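Local coordinates for protein archease (PDB 1J5U) that binds calcium and probably activates the tRNA-splicing ligase RtcB by promoting its guanylylation, with a possible further role as a chaperone, at residues K58-E63 and F70-D75; N74-E79 and V98-I103. One frame throughout, in Å; residues are numbered along the deposited sequence.

Interaction 1 of 2, residues K58-E63 and F70-D75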
loop_
_atom_site.group_PDB
_atom_site.type_symbol
_atom_site.label_atom_id
_atom_site.label_comp_id
_atom_site.label_asym_id
_atom_site.label_seq_id
_atom_site.Cartn_x
_atom_site.Cartn_y
_atom_site.Cartn_z
ATOM N N LYS A 58 -12.346 -3.153 8.361
ATOM C CA LYS A 58 -12.493 -4.312 7.491
ATOM C C LYS A 58 -11.478 -5.351 7.928
ATOM O O LYS A 58 -10.470 -5.015 8.564
ATOM C CB LYS A 58 -12.233 -3.943 6.024
ATOM C CG LYS A 58 -13.177 -2.895 5.484
ATOM C CD LYS A 58 -12.832 -2.523 4.048
ATOM C CE LYS A 58 -13.159 -3.656 3.084
ATOM N NZ LYS A 58 -12.930 -3.232 1.645
HETATM N N MSE A 59 -11.755 -6.605 7.583
HETATM C CA MSE A 59 -10.887 -7.723 7.913
HETATM C C MSE A 59 -10.136 -8.190 6.663
HETATM O O MSE A 59 -10.672 -8.172 5.551
HETATM C CB MSE A 59 -11.693 -8.929 8.423
HETATM C CG MSE A 59 -12.495 -8.725 9.691
HETATM SE SE MSE A 59 -11.463 -8.269 11.270
HETATM C CE MSE A 59 -10.058 -9.447 11.042
ATOM N N TYR A 60 -8.902 -8.619 6.866
ATOM C CA TYR A 60 -8.086 -9.156 5.790
ATOM C C TYR A 60 -7.414 -10.403 6.325
ATOM O O TYR A 60 -7.095 -10.487 7.509
ATOM C CB TYR A 60 -7.017 -8.146 5.359
ATOM C CG TYR A 60 -7.591 -6.911 4.752
ATOM C CD1 TYR A 60 -7.942 -6.880 3.406
ATOM C CD2 TYR A 60 -7.802 -5.771 5.521
ATOM C CE1 TYR A 60 -8.486 -5.752 2.840
ATOM C CE2 TYR A 60 -8.357 -4.625 4.958
ATOM C CZ TYR A 60 -8.696 -4.629 3.617
ATOM O OH TYR A 60 -9.256 -3.513 3.062
ATOM N N PRO A 61 -7.210 -11.405 5.466
ATOM C CA PRO A 61 -6.556 -12.624 5.933
ATOM C C PRO A 61 -5.072 -12.384 6.233
ATOM O O PRO A 61 -4.366 -11.686 5.478
ATOM C CB PRO A 61 -6.765 -13.590 4.769
ATOM C CG PRO A 61 -6.786 -12.662 3.574
ATOM C CD PRO A 61 -7.666 -11.542 4.074
ATOM N N LEU A 62 -4.602 -12.943 7.339
ATOM C CA LEU A 62 -3.204 -12.798 7.698
ATOM C C LEU A 62 -2.512 -13.989 7.037
ATOM O O LEU A 62 -2.343 -15.044 7.639
ATOM C CB LEU A 62 -3.028 -12.829 9.220
ATOM C CG LEU A 62 -1.613 -12.675 9.799
ATOM C CD1 LEU A 62 -0.903 -11.530 9.174
ATOM C CD2 LEU A 62 -1.705 -12.468 11.307
ATOM N N GLU A 63 -2.168 -13.810 5.770
ATOM C CA GLU A 63 -1.502 -14.841 4.973
ATOM C C GLU A 63 -0.200 -14.194 4.488
ATOM O O GLU A 63 -0.224 -13.271 3.681
ATOM C CB GLU A 63 -2.390 -15.198 3.796
ATOM C CG GLU A 63 -1.845 -16.245 2.872
ATOM C CD GLU A 63 -2.703 -16.377 1.637
ATOM O OE1 GLU A 63 -3.942 -16.458 1.812
ATOM O OE2 GLU A 63 -2.145 -16.392 0.503
ATOM N N PHE A 70 -0.546 -8.103 -2.026
ATOM C CA PHE A 70 -1.042 -7.427 -3.221
ATOM C C PHE A 70 -2.543 -7.152 -3.111
ATOM O O PHE A 70 -2.989 -6.020 -3.318
ATOM C CB PHE A 70 -0.725 -8.303 -4.458
ATOM C CG PHE A 70 -1.246 -7.760 -5.761
ATOM C CD1 PHE A 70 -2.573 -7.999 -6.160
ATOM C CD2 PHE A 70 -0.415 -7.015 -6.595
ATOM C CE1 PHE A 70 -3.066 -7.499 -7.380
ATOM C CE2 PHE A 70 -0.883 -6.501 -7.816
ATOM C CZ PHE A 70 -2.214 -6.739 -8.218
ATOM N N ASP A 71 -3.334 -8.184 -2.791
ATOM C CA ASP A 71 -4.772 -8.003 -2.640
ATOM C C ASP A 71 -5.131 -7.005 -1.550
ATOM O O ASP A 71 -6.058 -6.224 -1.689
ATOM C CB ASP A 71 -5.463 -9.327 -2.278
ATOM C CG ASP A 71 -5.434 -10.317 -3.414
ATOM O OD1 ASP A 71 -5.147 -9.888 -4.540
ATOM O OD2 ASP A 71 -5.706 -11.509 -3.175
ATOM N N THR A 72 -4.422 -7.069 -0.437
ATOM C CA THR A 72 -4.713 -6.175 0.682
ATOM C C THR A 72 -4.406 -4.710 0.386
ATOM O O THR A 72 -5.228 -3.826 0.605
ATOM C CB THR A 72 -3.917 -6.608 1.931
ATOM O OG1 THR A 72 -4.298 -7.939 2.293
ATOM C CG2 THR A 72 -4.187 -5.674 3.114
ATOM N N VAL A 73 -3.200 -4.444 -0.096
ATOM C CA VAL A 73 -2.834 -3.064 -0.358
ATOM C C VAL A 73 -3.711 -2.496 -1.494
ATOM O O VAL A 73 -4.117 -1.345 -1.448
ATOM C CB VAL A 73 -1.310 -2.973 -0.705
ATOM C CG1 VAL A 73 -0.943 -1.573 -1.142
ATOM C CG2 VAL A 73 -0.459 -3.409 0.523
ATOM N N ASN A 74 -4.017 -3.295 -2.510
ATOM C CA ASN A 74 -4.847 -2.751 -3.574
ATOM C C ASN A 74 -6.261 -2.512 -3.109
ATOM O O ASN A 74 -6.939 -1.638 -3.631
ATOM C CB ASN A 74 -4.800 -3.625 -4.825
ATOM C CG ASN A 74 -3.561 -3.329 -5.666
ATOM O OD1 ASN A 74 -3.267 -2.167 -5.934
ATOM N ND2 ASN A 74 -2.835 -4.359 -6.062
ATOM N N ASP A 75 -6.706 -3.268 -2.116
ATOM C CA ASP A 75 -8.042 -3.021 -1.617
ATOM C C ASP A 75 -8.015 -1.697 -0.854
ATOM O O ASP A 75 -8.965 -0.938 -0.911
ATOM C CB ASP A 75 -8.538 -4.138 -0.701
ATOM C CG ASP A 75 -9.995 -3.935 -0.336
ATOM O OD1 ASP A 75 -10.307 -3.604 0.819
ATOM O OD2 ASP A 75 -10.819 -4.050 -1.250
HETATM O O HOH W 1 -13.337 -3.787 -1.100
HETATM O O HOH W 2 -3.299 -9.389 4.378
#
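Asp75 on the helix receives Lys58 and Tyr60 of the strand on one carboxylate oxygen. The buried, close-packed part is the Tyr60 ring, over one face of which the Thr72 methyl lies: CG2 is 4.1 Å from the centroid of the Tyr60 ring and 18° off its normal, a CH-pi contact displaced toward the rim. At the far end of the ring the hydroxyl donates to the carboxylate, with Tyr60 OH a very short 2.5 Å from Asp75 OD1; the ring and carboxylate planes stand 63° apart. The two segments belong to strand 54-61 and to helix 66-81, which follows it and packs on the sheet, residues 70-75 running nearly antiparallel to 58-61; they are the first strand and the helix of a split beta-alpha-beta unit. Toward solvent the contact is looser and polar. A bend at chi3 (70°) turns the end of Lys58 so that its NZ lies 2.8 Å from Asp75 OD1 in a salt bridge that the oxygen accepts on its syn lone pair. Asp75 OD2 takes a bond from a water that Lys58 NZ reaches weakly. At the other end a second water donates to both Pro61 O and Thr72 OG1, and this threonine hydroxyl is also hydrogen-bonded to Ala68 O.

Interaction 2 of 2, residues N74-E79 and V98-I103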
loop_
_atom_site.group_PDB
_atom_site.type_symbol
_atom_site.label_atom_id
_atom_site.label_comp_id
_atom_site.label_asym_id
_atom_site.label_seq_id
_atom_site.Cartn_x
_atom_site.Cartn_y
_atom_site.Cartn_z
ATOM N N ASN A 74 -4.017 -3.295 -2.510
ATOM C CA ASN A 74 -4.847 -2.751 -3.574
ATOM C C ASN A 74 -6.261 -2.512 -3.109
ATOM O O ASN A 74 -6.939 -1.638 -3.631
ATOM C CB ASN A 74 -4.800 -3.625 -4.825
ATOM C CG ASN A 74 -3.561 -3.329 -5.666
ATOM O OD1 ASN A 74 -3.267 -2.167 -5.934
ATOM N ND2 ASN A 74 -2.835 -4.359 -6.062
ATOM N N ASP A 75 -6.706 -3.268 -2.116
ATOM C CA ASP A 75 -8.042 -3.021 -1.617
ATOM C C ASP A 75 -8.015 -1.697 -0.854
ATOM O O ASP A 75 -8.965 -0.938 -0.911
ATOM C CB ASP A 75 -8.538 -4.138 -0.701
ATOM C CG ASP A 75 -9.995 -3.935 -0.336
ATOM O OD1 ASP A 75 -10.307 -3.604 0.819
ATOM O OD2 ASP A 75 -10.819 -4.050 -1.250
ATOM N N TRP A 76 -6.905 -1.404 -0.172
ATOM C CA TRP A 76 -6.768 -0.139 0.543
ATOM C C TRP A 76 -6.822 1.040 -0.437
ATOM O O TRP A 76 -7.348 2.096 -0.115
ATOM C CB TRP A 76 -5.439 -0.048 1.296
ATOM C CG TRP A 76 -5.294 -0.979 2.461
ATOM C CD1 TRP A 76 -6.263 -1.787 3.009
ATOM C CD2 TRP A 76 -4.098 -1.220 3.207
ATOM N NE1 TRP A 76 -5.738 -2.514 4.045
ATOM C CE2 TRP A 76 -4.410 -2.185 4.192
ATOM C CE3 TRP A 76 -2.784 -0.706 3.143
ATOM C CZ2 TRP A 76 -3.456 -2.656 5.113
ATOM C CZ3 TRP A 76 -1.833 -1.174 4.069
ATOM C CH2 TRP A 76 -2.180 -2.139 5.036
ATOM N N ILE A 77 -6.224 0.863 -1.609
ATOM C CA ILE A 77 -6.233 1.898 -2.643
ATOM C C ILE A 77 -7.686 2.109 -3.130
ATOM O O ILE A 77 -8.094 3.227 -3.410
ATOM C CB ILE A 77 -5.306 1.495 -3.814
ATOM C CG1 ILE A 77 -3.838 1.658 -3.357
ATOM C CG2 ILE A 77 -5.611 2.350 -5.065
ATOM C CD1 ILE A 77 -2.801 0.851 -4.161
ATOM N N LEU A 78 -8.459 1.032 -3.203
ATOM C CA LEU A 78 -9.860 1.121 -3.622
ATOM C C LEU A 78 -10.584 1.922 -2.547
ATOM O O LEU A 78 -11.331 2.849 -2.856
ATOM C CB LEU A 78 -10.489 -0.276 -3.763
ATOM C CG LEU A 78 -11.994 -0.367 -4.109
ATOM C CD1 LEU A 78 -12.312 0.376 -5.437
ATOM C CD2 LEU A 78 -12.385 -1.834 -4.227
ATOM N N GLU A 79 -10.345 1.586 -1.282
ATOM C CA GLU A 79 -10.980 2.317 -0.191
ATOM C C GLU A 79 -10.587 3.785 -0.225
ATOM O O GLU A 79 -11.420 4.681 0.062
ATOM C CB GLU A 79 -10.604 1.706 1.171
ATOM C CG GLU A 79 -11.342 0.401 1.482
ATOM C CD GLU A 79 -12.847 0.609 1.586
ATOM O OE1 GLU A 79 -13.263 1.714 2.003
ATOM O OE2 GLU A 79 -13.601 -0.335 1.261
ATOM N N VAL A 98 -8.240 -3.996 10.062
ATOM C CA VAL A 98 -7.740 -2.699 9.632
ATOM C C VAL A 98 -8.756 -1.599 9.921
ATOM O O VAL A 98 -9.905 -1.679 9.498
ATOM C CB VAL A 98 -7.431 -2.735 8.109
ATOM C CG1 VAL A 98 -7.020 -1.323 7.598
ATOM C CG2 VAL A 98 -6.313 -3.743 7.857
ATOM N N THR A 99 -8.339 -0.592 10.675
ATOM C CA THR A 99 -9.217 0.531 10.956
ATOM C C THR A 99 -8.855 1.622 9.945
ATOM O O THR A 99 -7.683 2.005 9.829
ATOM C CB THR A 99 -8.994 1.100 12.371
ATOM O OG1 THR A 99 -9.116 0.053 13.352
ATOM C CG2 THR A 99 -10.043 2.192 12.675
ATOM N N PHE A 100 -9.850 2.080 9.191
ATOM C CA PHE A 100 -9.667 3.153 8.230
ATOM C C PHE A 100 -10.196 4.444 8.853
ATOM O O PHE A 100 -11.028 4.401 9.767
ATOM C CB PHE A 100 -10.465 2.885 6.951
ATOM C CG PHE A 100 -10.008 1.688 6.178
ATOM C CD1 PHE A 100 -10.377 0.398 6.571
ATOM C CD2 PHE A 100 -9.238 1.851 5.038
ATOM C CE1 PHE A 100 -9.992 -0.709 5.834
ATOM C CE2 PHE A 100 -8.837 0.750 4.288
ATOM C CZ PHE A 100 -9.214 -0.535 4.681
ATOM N N ARG A 101 -9.689 5.583 8.395
ATOM C CA ARG A 101 -10.185 6.876 8.857
ATOM C C ARG A 101 -10.606 7.665 7.622
ATOM O O ARG A 101 -10.032 7.503 6.533
ATOM C CB ARG A 101 -9.140 7.627 9.685
ATOM C CG ARG A 101 -9.199 7.244 11.170
ATOM C CD ARG A 101 -8.128 7.937 11.999
ATOM N NE ARG A 101 -8.305 9.385 12.039
ATOM C CZ ARG A 101 -7.500 10.229 12.685
ATOM N NH1 ARG A 101 -6.450 9.776 13.356
ATOM N NH2 ARG A 101 -7.741 11.532 12.649
ATOM N N LYS A 102 -11.651 8.477 7.780
ATOM C CA LYS A 102 -12.162 9.263 6.677
ATOM C C LYS A 102 -11.101 10.261 6.258
ATOM O O LYS A 102 -10.465 10.890 7.092
ATOM C CB LYS A 102 -13.435 10.008 7.090
ATOM C CG LYS A 102 -14.176 10.613 5.938
ATOM C CD LYS A 102 -14.673 9.525 4.984
ATOM C CE LYS A 102 -15.248 10.139 3.708
ATOM N NZ LYS A 102 -15.750 9.116 2.766
ATOM N N ILE A 103 -10.912 10.387 4.954
ATOM C CA ILE A 103 -9.924 11.307 4.412
ATOM C C ILE A 103 -10.477 12.728 4.411
ATOM O O ILE A 103 -11.514 12.989 3.804
ATOM C CB ILE A 103 -9.576 10.901 2.974
ATOM C CG1 ILE A 103 -8.866 9.546 3.000
ATOM C CG2 ILE A 103 -8.793 12.000 2.279
ATOM C CD1 ILE A 103 -8.596 8.974 1.615
#
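Trp76 and Glu79 of the helix face Val98 and Phe100 of a strand that runs in much the same direction, the two short segments being inclined by 28° with their axes 11.0 Å apart at closest approach. Nearest in backbone are Glu79 and Phe100, whose CA atoms lie 8.6 Å from each other. The aromatic pair carries the contact: Phe100 turns an edge toward the face of the Trp76 five-membered ring in an offset edge-to-face arrangement, planes 85° apart, with Phe100 CZ 3.6 Å from Trp76 CD1. Trp76 CG lies anti to its carbonyl carbon (chi1 -68°), which lets the end of the indole come closer to the strand than the start of the side chain would suggest. Strand 95-105 is the central partner of this antiparallel sheet, with 54-61 and 84-92 bonded along its two edges; helix 66-81 joins these two parallel flanking strands and covers the sheet, giving a split beta-alpha-beta crossover. Further along the indole both Val98 methyls pack against it, CG1 at 4.0 Å from Trp76 NE1 and CG2 at 4.1 Å from Trp76 CZ2, while CG1 also lies above one face of the Phe100 ring. Glu79 adds the aliphatic part of its side chain: its CB is 3.7 Å from Phe100 CE2. Its chain then bends at chi2, and OE1 of the carboxylate forms a salt bridge with Lys56. Leu36, Arg40 and Leu43 of helix 32-47, with Pro86 and Ile89 of strand 84-92, also pack against Trp76.

Successive turns of helix 66-81 supply one side of both interactions, which meet adjacent strands of one sheet, 54-61 in interaction 1 and 95-105 in interaction 2. Interaction 2 is wholly buried and apolar across its interface, without a hydrogen bond; interaction 1 is half buried, and charge, hydroxyls and water do much of its work. They join directly: Lys58 O and Val98 N are probably hydrogen-bonded, Tyr60 packs on Val98 and Phe100 and sets its ring edge-to-face with Trp76, and the ammonium of Lys58 bridges the two contacts through a second salt bridge, to Glu79. Both lie away from the calcium site, in the part of the archease fold built on the four-stranded sheet.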